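Local coordinates for translation initiation factor eIF2b-like protein (Chaetomium thermophilum, PDB 4ZEM), which forms the beta subunit of the decameric eIF2B complex, which probably promotes guanine nucleotide exchange on the translation initiation factor eIF2, at residues P10-T14 with R38-G42; W15-R20 with A48-L52; G192-Y198 with R264-F270. All blocks are in the same frame, centred on the assembly; numbering follows the deposited sequence.

Interaction 1: residues P10-T14 with R38-G42; sequences PSLAT and RQVTG
S11 and L12 face Q39 and V40 at moderate distance, with the CA atoms of L12 and V40 6.8 Å apart and those of S11 and Q39 7.5 Å apart. At this spacing the two main chains do not pair; side chains of 38-42 reach the backbone and side chains of 10-14. P10 and S11 lead into helix 12-18, while 38-42 is the connection from helix 24-37 to helix 43-59. S11 sits at the N-cap: its OG takes a weak capping bond from A13 N at 3.2 Å, and its own carbonyl oxygen accepts from the hydroxyl T14 OG1, tilted well out of the carbonyl plane.

Across the contact, Q39 carries the polar part. Its CG is anti to the backbone N (chi1 -172°) and the chain runs on extended, which sends the amide out to the carbonyl of P10. NE2 is placed as donor to P10 O, but the 2.5 Å between Q39 NE2 and P10 O is too short to trust in detail, and the bond is best taken as approximate. NE2 also lies by S11 CA, 3.4 Å away. Next to the amide, L12 and V40 cross at about a right angle: both CB and CD1 of L12 lie 3.9 Å from the single methyl V40 CG2. V40 also packs on L34 and C45, and L12 on E44 and A48, so this apolar pair continues into the two helices that the connection joins.

Chemically, the leucine-valine touch, probably helped by the amide, keeps the start of helix 12-18 beside the connection, a small contact at the surface with V40 buried beneath it.

Interaction 2: residues W15-R20 with A48-L52; sequences WTKSLR and AIAQL
The indole of W15 meets L52 edge-on, with L52 CB in the ring plane 4.0 Å from W15 CH2. Near that plane too, at the six-membered rim, is Q51 OE1, 4.2 Å from W15 CZ3. One face is covered from within its own segment by L19 CD1, 3.5 Å above the plane and displaced toward the rim. The carbonyl oxygen of A48 approaches W15 CH2 obliquely, at 3.5 Å, and A48 CB lies by W15 CZ3. CG of W15 is anti to the backbone N (chi1 178°), which swings the indole off its helix toward 48-52, while NE1 is held by S27 O.

Q51 reaches back the other way. Its extended chain crosses T16 and L19 at about right angles: NE2 comes 3.5 Å from the methyl T16 CG2, and CB rests 3.8 Å from L19 CD2. The hydroxyl of T16 is turned elsewhere, bonded to L12 O. The two segments meet through van der Waals packing.

With W15 cut back to an alanine, a gap is likely to open beside A48 and L52, L19 would lose the ring it lies on, and the indole N-H would be taken away from S27 O.

In the helical bundle, W15 reaches S30, L31 and L34 of helix 24-37 as well, and L52 touches I28 and L79, so helix 12-18 packs against helices 24-37 and 43-59, with helix 65-82 beyond.

Interaction 3: residues G192-Y198 with R264-F270; sequences GDYVLAY and RVNKVIF
K267 NZ and D193 OD2 form a salt bridge of 2.9 Å, the ammonium arriving on the syn side of the carboxylate, 27° out of its plane. CG of K267 lies between its backbone N and carbonyl carbon, and a bend at chi3 (57°) brings NZ over to D193 in the neighbouring segment. Both ends have second partners: NZ also gives to Q188 O, and OD2 takes H190 N. Next along, N266 grips Y194 twice. N266 OD1 accepts Y194 N at 2.6 Å, in the carbonyl plane on a lone pair, while N266 N donates to Y194 O at 2.7 Å. Water 1 links N266 OD1 with R264 NH2, and the guanidinium of R264 lies flat over one face of the Y194 ring (planes 20° apart, R264 CZ 3.6 Å from the ring centroid), a stacked cation-pi pair.

From here the regular parallel ladder takes over. L196 N donates to K267 O at 2.8 Å and I269 N to L196 O at 2.9 Å; a weak bond joins Y198 N to I269 O, and water 2 bridges I269 O and Y198 O. On one face of the sheet V195 CG1 meets I269 CD1 at 3.7 Å. On the other, L196 and V268 lie side by side, L196 CD1 3.6 Å from V268 CG1. Y198 CB touches F270 CE2.

Strands 194-198 and 267-271 are the first and fourth of a 3-2-1-4-5-6 parallel order, the Rossmann-like pattern, so this pairing joins its two halves: the backbone ladder sets the register, the salt bridge and N266 amide tie the N-terminal ends together, and apolar side chains, aliphatic and aromatic, pack beyond.

Interactions 1 and 2 belong to one region: both use helix 12-18, their segments alternate along the chain, and they touch where L12 CD1 packs on A48 CB. Interaction 1 lies at the surface, while interaction 2 is partly buried and relies on an aromatic ring. Interaction 3 is set apart, its centre about 33 Å from that of interaction 1 and 38 Å from that of interaction 2, and belongs to the buried sheet of the Rossmann-like part of the chain. The chemistry changes accordingly: side chains do the joining between the N-terminal helical elements, whereas main-chain ladder bonds, backed by a salt bridge, dominate in the sheet.

Interaction 1: residues P10-T14 with R38-G42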
loop_
_atom_site.group_PDB
_atom_site.type_symbol
_atom_site.label_atom_id
_atom_site.label_comp_id
_atom_site.label_asym_id
_atom_site.label_seq_id
_atom_site.Cartn_x
_atom_site.Cartn_y
_atom_site.Cartn_z
ATOM N N PRO A 10 -1.408 -9.807 -20.877
ATOM C CA PRO A 10 -2.773 -10.339 -20.957
ATOM C C PRO A 10 -3.386 -10.585 -19.580
ATOM O O PRO A 10 -4.558 -10.277 -19.376
ATOM C CB PRO A 10 -2.580 -11.654 -21.721
ATOM C CG PRO A 10 -1.313 -11.431 -22.502
ATOM C CD PRO A 10 -0.446 -10.712 -21.529
ATOM N N SER A 11 -2.617 -11.186 -18.674
ATOM C CA SER A 11 -3.035 -11.357 -17.285
ATOM C C SER A 11 -1.890 -11.099 -16.309
ATOM O O SER A 11 -0.718 -11.258 -16.660
ATOM C CB SER A 11 -3.594 -12.758 -17.063
ATOM O OG SER A 11 -3.660 -13.050 -15.679
ATOM N N LEU A 12 -2.233 -10.686 -15.093
ATOM C CA LEU A 12 -1.229 -10.429 -14.065
ATOM C C LEU A 12 -0.508 -11.728 -13.703
ATOM O O LEU A 12 0.711 -11.751 -13.529
ATOM C CB LEU A 12 -1.865 -9.813 -12.819
ATOM C CG LEU A 12 -0.922 -9.542 -11.645
ATOM C CD1 LEU A 12 0.196 -8.605 -12.083
ATOM C CD2 LEU A 12 -1.690 -8.951 -10.463
ATOM N N ALA A 13 -1.276 -12.809 -13.599
ATOM C CA ALA A 13 -0.723 -14.125 -13.308
ATOM C C ALA A 13 0.225 -14.572 -14.416
ATOM O O ALA A 13 1.311 -15.083 -14.147
ATOM C CB ALA A 13 -1.840 -15.138 -13.127
ATOM N N THR A 14 -0.190 -14.367 -15.663
ATOM C CA THR A 14 0.643 -14.712 -16.809
ATOM C C THR A 14 1.862 -13.790 -16.861
ATOM O O THR A 14 2.967 -14.224 -17.191
ATOM C CB THR A 14 -0.141 -14.627 -18.137
ATOM O OG1 THR A 14 -0.667 -13.307 -18.306
ATOM C CG2 THR A 14 -1.286 -15.628 -18.144
ATOM N N ARG A 38 -6.035 -1.131 -17.126
ATOM C CA ARG A 38 -6.575 -1.152 -15.772
ATOM C C ARG A 38 -6.998 -2.558 -15.374
ATOM O O ARG A 38 -7.859 -2.740 -14.514
ATOM C CB ARG A 38 -7.731 -0.160 -15.631
ATOM C CG ARG A 38 -7.244 1.279 -15.665
ATOM C CD ARG A 38 -8.317 2.283 -15.313
ATOM N NE ARG A 38 -7.817 3.641 -15.502
ATOM C CZ ARG A 38 -8.402 4.734 -15.023
ATOM N NH1 ARG A 38 -9.515 4.638 -14.308
ATOM N NH2 ARG A 38 -7.866 5.926 -15.253
ATOM N N GLN A 39 -6.409 -3.550 -16.035
ATOM C CA GLN A 39 -6.586 -4.942 -15.646
ATOM C C GLN A 39 -6.005 -5.141 -14.245
ATOM O O GLN A 39 -6.489 -5.968 -13.471
ATOM C CB GLN A 39 -5.941 -5.879 -16.665
ATOM C CG GLN A 39 -6.242 -7.347 -16.429
ATOM C CD GLN A 39 -5.780 -8.219 -17.573
ATOM O OE1 GLN A 39 -5.322 -7.721 -18.603
ATOM N NE2 GLN A 39 -5.897 -9.531 -17.403
ATOM N N VAL A 40 -4.952 -4.385 -13.937
ATOM C CA VAL A 40 -4.258 -4.488 -12.655
ATOM C C VAL A 40 -4.568 -3.227 -11.851
ATOM O O VAL A 40 -4.330 -2.109 -12.317
ATOM C CB VAL A 40 -2.733 -4.653 -12.832
ATOM C CG1 VAL A 40 -2.013 -4.502 -11.498
ATOM C CG2 VAL A 40 -2.421 -6.002 -13.463
ATOM N N THR A 41 -5.098 -3.414 -10.644
ATOM C CA THR A 41 -5.615 -2.301 -9.847
ATOM C C THR A 41 -5.392 -2.450 -8.347
ATOM O O THR A 41 -5.356 -3.565 -7.823
ATOM C CB THR A 41 -7.126 -2.120 -10.067
ATOM O OG1 THR A 41 -7.747 -3.409 -10.128
ATOM C CG2 THR A 41 -7.400 -1.380 -11.365
ATOM N N GLY A 42 -5.259 -1.316 -7.665
ATOM C CA GLY A 42 -5.165 -1.288 -6.214
ATOM C C GLY A 42 -3.946 -1.930 -5.582
ATOM O O GLY A 42 -2.815 -1.628 -5.946
#

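Interaction 2: residues W15-R20 with A48-L52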
loop_
_atom_site.group_PDB
_atom_site.type_symbol
_atom_site.label_atom_id
_atom_site.label_comp_id
_atom_site.label_asym_id
_atom_site.label_seq_id
_atom_site.Cartn_x
_atom_site.Cartn_y
_atom_site.Cartn_z
ATOM N N TRP A 15 1.651 -12.519 -16.530
ATOM C CA TRP A 15 2.735 -11.543 -16.489
ATOM C C TRP A 15 3.787 -11.946 -15.459
ATOM O O TRP A 15 4.986 -11.794 -15.688
ATOM C CB TRP A 15 2.194 -10.146 -16.165
ATOM C CG TRP A 15 3.259 -9.090 -16.054
ATOM C CD1 TRP A 15 3.781 -8.348 -17.071
ATOM C CD2 TRP A 15 3.925 -8.653 -14.858
ATOM N NE1 TRP A 15 4.733 -7.481 -16.588
ATOM C CE2 TRP A 15 4.840 -7.647 -15.233
ATOM C CE3 TRP A 15 3.832 -9.012 -13.508
ATOM C CZ2 TRP A 15 5.659 -6.997 -14.309
ATOM C CZ3 TRP A 15 4.649 -8.367 -12.591
ATOM C CH2 TRP A 15 5.550 -7.370 -12.997
ATOM N N THR A 16 3.323 -12.465 -14.328
ATOM C CA THR A 16 4.201 -12.836 -13.222
ATOM C C THR A 16 5.201 -13.955 -13.539
ATOM O O THR A 16 6.346 -13.903 -13.084
ATOM C CB THR A 16 3.374 -13.247 -11.988
ATOM O OG1 THR A 16 2.458 -12.195 -11.662
ATOM C CG2 THR A 16 4.279 -13.496 -10.791
ATOM N N LYS A 17 4.799 -14.960 -14.313
ATOM C CA LYS A 17 5.721 -16.067 -14.577
ATOM C C LYS A 17 6.446 -15.986 -15.917
ATOM O O LYS A 17 7.222 -16.878 -16.261
ATOM C CB LYS A 17 5.001 -17.413 -14.483
ATOM C CG LYS A 17 5.503 -18.254 -13.321
ATOM C CD LYS A 17 7.031 -18.343 -13.363
ATOM C CE LYS A 17 7.567 -19.507 -12.549
ATOM N NZ LYS A 17 7.066 -20.815 -13.057
ATOM N N SER A 18 6.205 -14.922 -16.668
ATOM C CA SER A 18 7.055 -14.625 -17.805
ATOM C C SER A 18 8.181 -13.713 -17.347
ATOM O O SER A 18 9.145 -13.496 -18.065
ATOM C CB SER A 18 6.255 -13.974 -18.932
ATOM O OG SER A 18 5.294 -13.072 -18.414
ATOM N N LEU A 19 8.059 -13.222 -16.119
ATOM C CA LEU A 19 8.967 -12.216 -15.573
ATOM C C LEU A 19 10.445 -12.614 -15.654
ATOM O O LEU A 19 11.289 -11.833 -16.105
ATOM C CB LEU A 19 8.574 -11.935 -14.121
ATOM C CG LEU A 19 8.844 -10.554 -13.544
ATOM C CD1 LEU A 19 8.086 -9.509 -14.336
ATOM C CD2 LEU A 19 8.418 -10.527 -12.087
ATOM N N ARG A 20 10.751 -13.830 -15.215
ATOM C CA ARG A 20 12.134 -14.273 -15.059
ATOM C C ARG A 20 12.748 -14.780 -16.366
ATOM O O ARG A 20 13.970 -14.839 -16.500
ATOM C CB ARG A 20 12.229 -15.328 -13.952
ATOM C CG ARG A 20 12.470 -14.698 -12.575
ATOM C CD ARG A 20 11.521 -15.205 -11.503
ATOM N NE ARG A 20 11.269 -14.176 -10.497
ATOM C CZ ARG A 20 10.143 -14.066 -9.799
ATOM N NH1 ARG A 20 9.157 -14.931 -9.989
ATOM N NH2 ARG A 20 10.003 -13.097 -8.903
ATOM N N ALA A 48 2.994 -5.954 -7.897
ATOM C CA ALA A 48 3.494 -6.000 -9.269
ATOM C C ALA A 48 4.676 -5.050 -9.439
ATOM O O ALA A 48 5.657 -5.389 -10.095
ATOM C CB ALA A 48 2.385 -5.663 -10.262
ATOM N N ILE A 49 4.587 -3.871 -8.830
ATOM C CA ILE A 49 5.676 -2.903 -8.884
ATOM C C ILE A 49 6.930 -3.461 -8.210
ATOM O O ILE A 49 8.034 -3.356 -8.749
ATOM C CB ILE A 49 5.286 -1.572 -8.212
ATOM C CG1 ILE A 49 4.059 -0.969 -8.901
ATOM C CG2 ILE A 49 6.448 -0.592 -8.255
ATOM C CD1 ILE A 49 4.269 -0.678 -10.378
ATOM N N ALA A 50 6.749 -4.081 -7.047
ATOM C CA ALA A 50 7.867 -4.658 -6.303
ATOM C C ALA A 50 8.580 -5.744 -7.119
ATOM O O ALA A 50 9.808 -5.800 -7.161
ATOM C CB ALA A 50 7.378 -5.226 -4.966
ATOM N N GLN A 51 7.804 -6.597 -7.775
ATOM C CA GLN A 51 8.370 -7.661 -8.593
ATOM C C GLN A 51 9.108 -7.134 -9.822
ATOM O O GLN A 51 10.171 -7.650 -10.189
ATOM C CB GLN A 51 7.269 -8.638 -9.016
ATOM C CG GLN A 51 7.055 -9.755 -8.016
ATOM C CD GLN A 51 5.826 -10.580 -8.307
ATOM O OE1 GLN A 51 4.796 -10.053 -8.726
ATOM N NE2 GLN A 51 5.924 -11.885 -8.089
ATOM N N LEU A 52 8.538 -6.119 -10.464
ATOM C CA LEU A 52 9.170 -5.513 -11.632
ATOM C C LEU A 52 10.473 -4.821 -11.219
ATOM O O LEU A 52 11.486 -4.931 -11.914
ATOM C CB LEU A 52 8.210 -4.528 -12.315
ATOM C CG LEU A 52 8.592 -3.908 -13.670
ATOM C CD1 LEU A 52 9.572 -2.733 -13.552
ATOM C CD2 LEU A 52 9.120 -4.976 -14.623
#

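Interaction 3: residues G192-Y198 with R264-F270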
loop_
_atom_site.group_PDB
_atom_site.type_symbol
_atom_site.label_atom_id
_atom_site.label_comp_id
_atom_site.label_asym_id
_atom_site.label_seq_id
_atom_site.Cartn_x
_atom_site.Cartn_y
_atom_site.Cartn_z
ATOM N N GLY A 192 -21.310 -7.306 20.490
ATOM C CA GLY A 192 -22.505 -6.500 20.322
ATOM C C GLY A 192 -22.301 -5.201 19.555
ATOM O O GLY A 192 -23.232 -4.409 19.405
ATOM N N ASP A 193 -21.091 -4.983 19.051
ATOM C CA ASP A 193 -20.796 -3.755 18.317
ATOM C C ASP A 193 -21.646 -3.639 17.059
ATOM O O ASP A 193 -21.919 -4.630 16.372
ATOM C CB ASP A 193 -19.317 -3.693 17.920
ATOM C CG ASP A 193 -18.483 -2.861 18.871
ATOM O OD1 ASP A 193 -19.023 -2.384 19.893
ATOM O OD2 ASP A 193 -17.274 -2.696 18.591
ATOM N N TYR A 194 -22.046 -2.412 16.759
ATOM C CA TYR A 194 -22.679 -2.096 15.488
ATOM C C TYR A 194 -21.641 -1.360 14.659
ATOM O O TYR A 194 -21.312 -0.203 14.942
ATOM C CB TYR A 194 -23.927 -1.253 15.712
ATOM C CG TYR A 194 -25.194 -2.064 15.720
ATOM C CD1 TYR A 194 -26.240 -1.776 14.849
ATOM C CD2 TYR A 194 -25.367 -3.090 16.642
ATOM C CE1 TYR A 194 -27.417 -2.510 14.882
ATOM C CE2 TYR A 194 -26.529 -3.847 16.667
ATOM C CZ TYR A 194 -27.549 -3.551 15.792
ATOM O OH TYR A 194 -28.699 -4.299 15.841
ATOM N N VAL A 195 -21.127 -2.038 13.638
ATOM C CA VAL A 195 -20.008 -1.518 12.864
ATOM C C VAL A 195 -20.453 -1.110 11.474
ATOM O O VAL A 195 -20.916 -1.934 10.684
ATOM C CB VAL A 195 -18.877 -2.572 12.744
ATOM C CG1 VAL A 195 -17.748 -2.063 11.865
ATOM C CG2 VAL A 195 -18.362 -2.956 14.122
ATOM N N LEU A 196 -20.262 0.164 11.161
ATOM C CA LEU A 196 -20.656 0.683 9.866
ATOM C C LEU A 196 -19.449 0.597 8.932
ATOM O O LEU A 196 -18.419 1.227 9.167
ATOM C CB LEU A 196 -21.190 2.118 10.013
ATOM C CG LEU A 196 -21.699 2.960 8.829
ATOM C CD1 LEU A 196 -20.587 3.548 7.982
ATOM C CD2 LEU A 196 -22.701 2.194 7.974
ATOM N N ALA A 197 -19.576 -0.212 7.888
ATOM C CA ALA A 197 -18.504 -0.362 6.910
ATOM C C ALA A 197 -18.906 0.314 5.618
ATOM O O ALA A 197 -19.824 -0.138 4.930
ATOM C CB ALA A 197 -18.197 -1.832 6.662
ATOM N N TYR A 198 -18.196 1.379 5.263
ATOM C CA TYR A 198 -18.582 2.146 4.091
ATOM C C TYR A 198 -17.792 1.628 2.900
ATOM O O TYR A 198 -16.563 1.679 2.903
ATOM C CB TYR A 198 -18.341 3.642 4.303
ATOM C CG TYR A 198 -18.678 4.474 3.093
ATOM C CD1 TYR A 198 -19.951 5.018 2.951
ATOM C CD2 TYR A 198 -17.748 4.702 2.084
ATOM C CE1 TYR A 198 -20.293 5.768 1.844
ATOM C CE2 TYR A 198 -18.081 5.458 0.967
ATOM C CZ TYR A 198 -19.359 5.986 0.857
ATOM O OH TYR A 198 -19.714 6.741 -0.237
ATOM N N ARG A 264 -27.045 5.309 15.612
ATOM C CA ARG A 264 -27.127 3.926 16.077
ATOM C C ARG A 264 -25.755 3.227 16.195
ATOM O O ARG A 264 -25.510 2.522 17.174
ATOM C CB ARG A 264 -28.065 3.116 15.177
ATOM C CG ARG A 264 -28.176 1.642 15.567
ATOM C CD ARG A 264 -28.660 1.499 17.022
ATOM N NE ARG A 264 -28.961 0.120 17.414
ATOM C CZ ARG A 264 -28.142 -0.662 18.114
ATOM N NH1 ARG A 264 -28.511 -1.897 18.426
ATOM N NH2 ARG A 264 -26.943 -0.227 18.478
ATOM N N VAL A 265 -24.904 3.361 15.174
ATOM C CA VAL A 265 -23.678 2.552 15.068
ATOM C C VAL A 265 -22.648 2.878 16.154
ATOM O O VAL A 265 -22.668 3.956 16.740
ATOM C CB VAL A 265 -22.999 2.702 13.681
ATOM C CG1 VAL A 265 -24.046 2.730 12.573
ATOM C CG2 VAL A 265 -22.119 3.940 13.627
ATOM N N ASN A 266 -21.807 1.902 16.482
ATOM C CA ASN A 266 -20.725 2.097 17.449
ATOM C C ASN A 266 -19.463 2.713 16.842
ATOM O O ASN A 266 -18.790 3.518 17.479
ATOM C CB ASN A 266 -20.391 0.769 18.113
ATOM C CG ASN A 266 -21.503 0.287 19.011
ATOM O OD1 ASN A 266 -22.181 -0.692 18.703
ATOM N ND2 ASN A 266 -21.697 0.971 20.133
ATOM N N LYS A 267 -19.127 2.295 15.626
ATOM C CA LYS A 267 -17.925 2.774 14.960
ATOM C C LYS A 267 -18.053 2.665 13.449
ATOM O O LYS A 267 -18.848 1.879 12.934
ATOM C CB LYS A 267 -16.691 2.001 15.430
ATOM C CG LYS A 267 -16.808 0.494 15.296
ATOM C CD LYS A 267 -15.895 -0.205 16.289
ATOM C CE LYS A 267 -16.203 0.224 17.711
ATOM N NZ LYS A 267 -15.357 -0.494 18.696
ATOM N N VAL A 268 -17.259 3.473 12.755
ATOM C CA VAL A 268 -17.213 3.496 11.300
ATOM C C VAL A 268 -15.825 3.098 10.827
ATOM O O VAL A 268 -14.822 3.618 11.319
ATOM C CB VAL A 268 -17.555 4.889 10.732
ATOM C CG1 VAL A 268 -17.480 4.863 9.218
ATOM C CG2 VAL A 268 -18.942 5.342 11.199
ATOM N N ILE A 269 -15.776 2.189 9.860
ATOM C CA ILE A 269 -14.517 1.670 9.339
ATOM C C ILE A 269 -14.397 1.931 7.837
ATOM O O ILE A 269 -15.333 1.677 7.085
ATOM C CB ILE A 269 -14.377 0.162 9.636
ATOM C CG1 ILE A 269 -14.322 -0.063 11.147
ATOM C CG2 ILE A 269 -13.124 -0.405 8.999
ATOM C CD1 ILE A 269 -14.151 -1.510 11.549
ATOM N N PHE A 270 -13.235 2.431 7.413
ATOM C CA PHE A 270 -12.954 2.665 5.995
ATOM C C PHE A 270 -11.662 2.004 5.556
ATOM O O PHE A 270 -10.708 1.886 6.327
ATOM C CB PHE A 270 -12.769 4.160 5.681
ATOM C CG PHE A 270 -13.951 5.023 5.962
ATOM C CD1 PHE A 270 -13.983 5.816 7.095
ATOM C CD2 PHE A 270 -14.996 5.106 5.063
ATOM C CE1 PHE A 270 -15.057 6.639 7.350
ATOM C CE2 PHE A 270 -16.072 5.934 5.312
ATOM C CZ PHE A 270 -16.105 6.699 6.456
HETATM O O HOH W 1 -24.606 -1.454 19.938
HETATM O O HOH W 2 -15.427 -0.188 4.733
#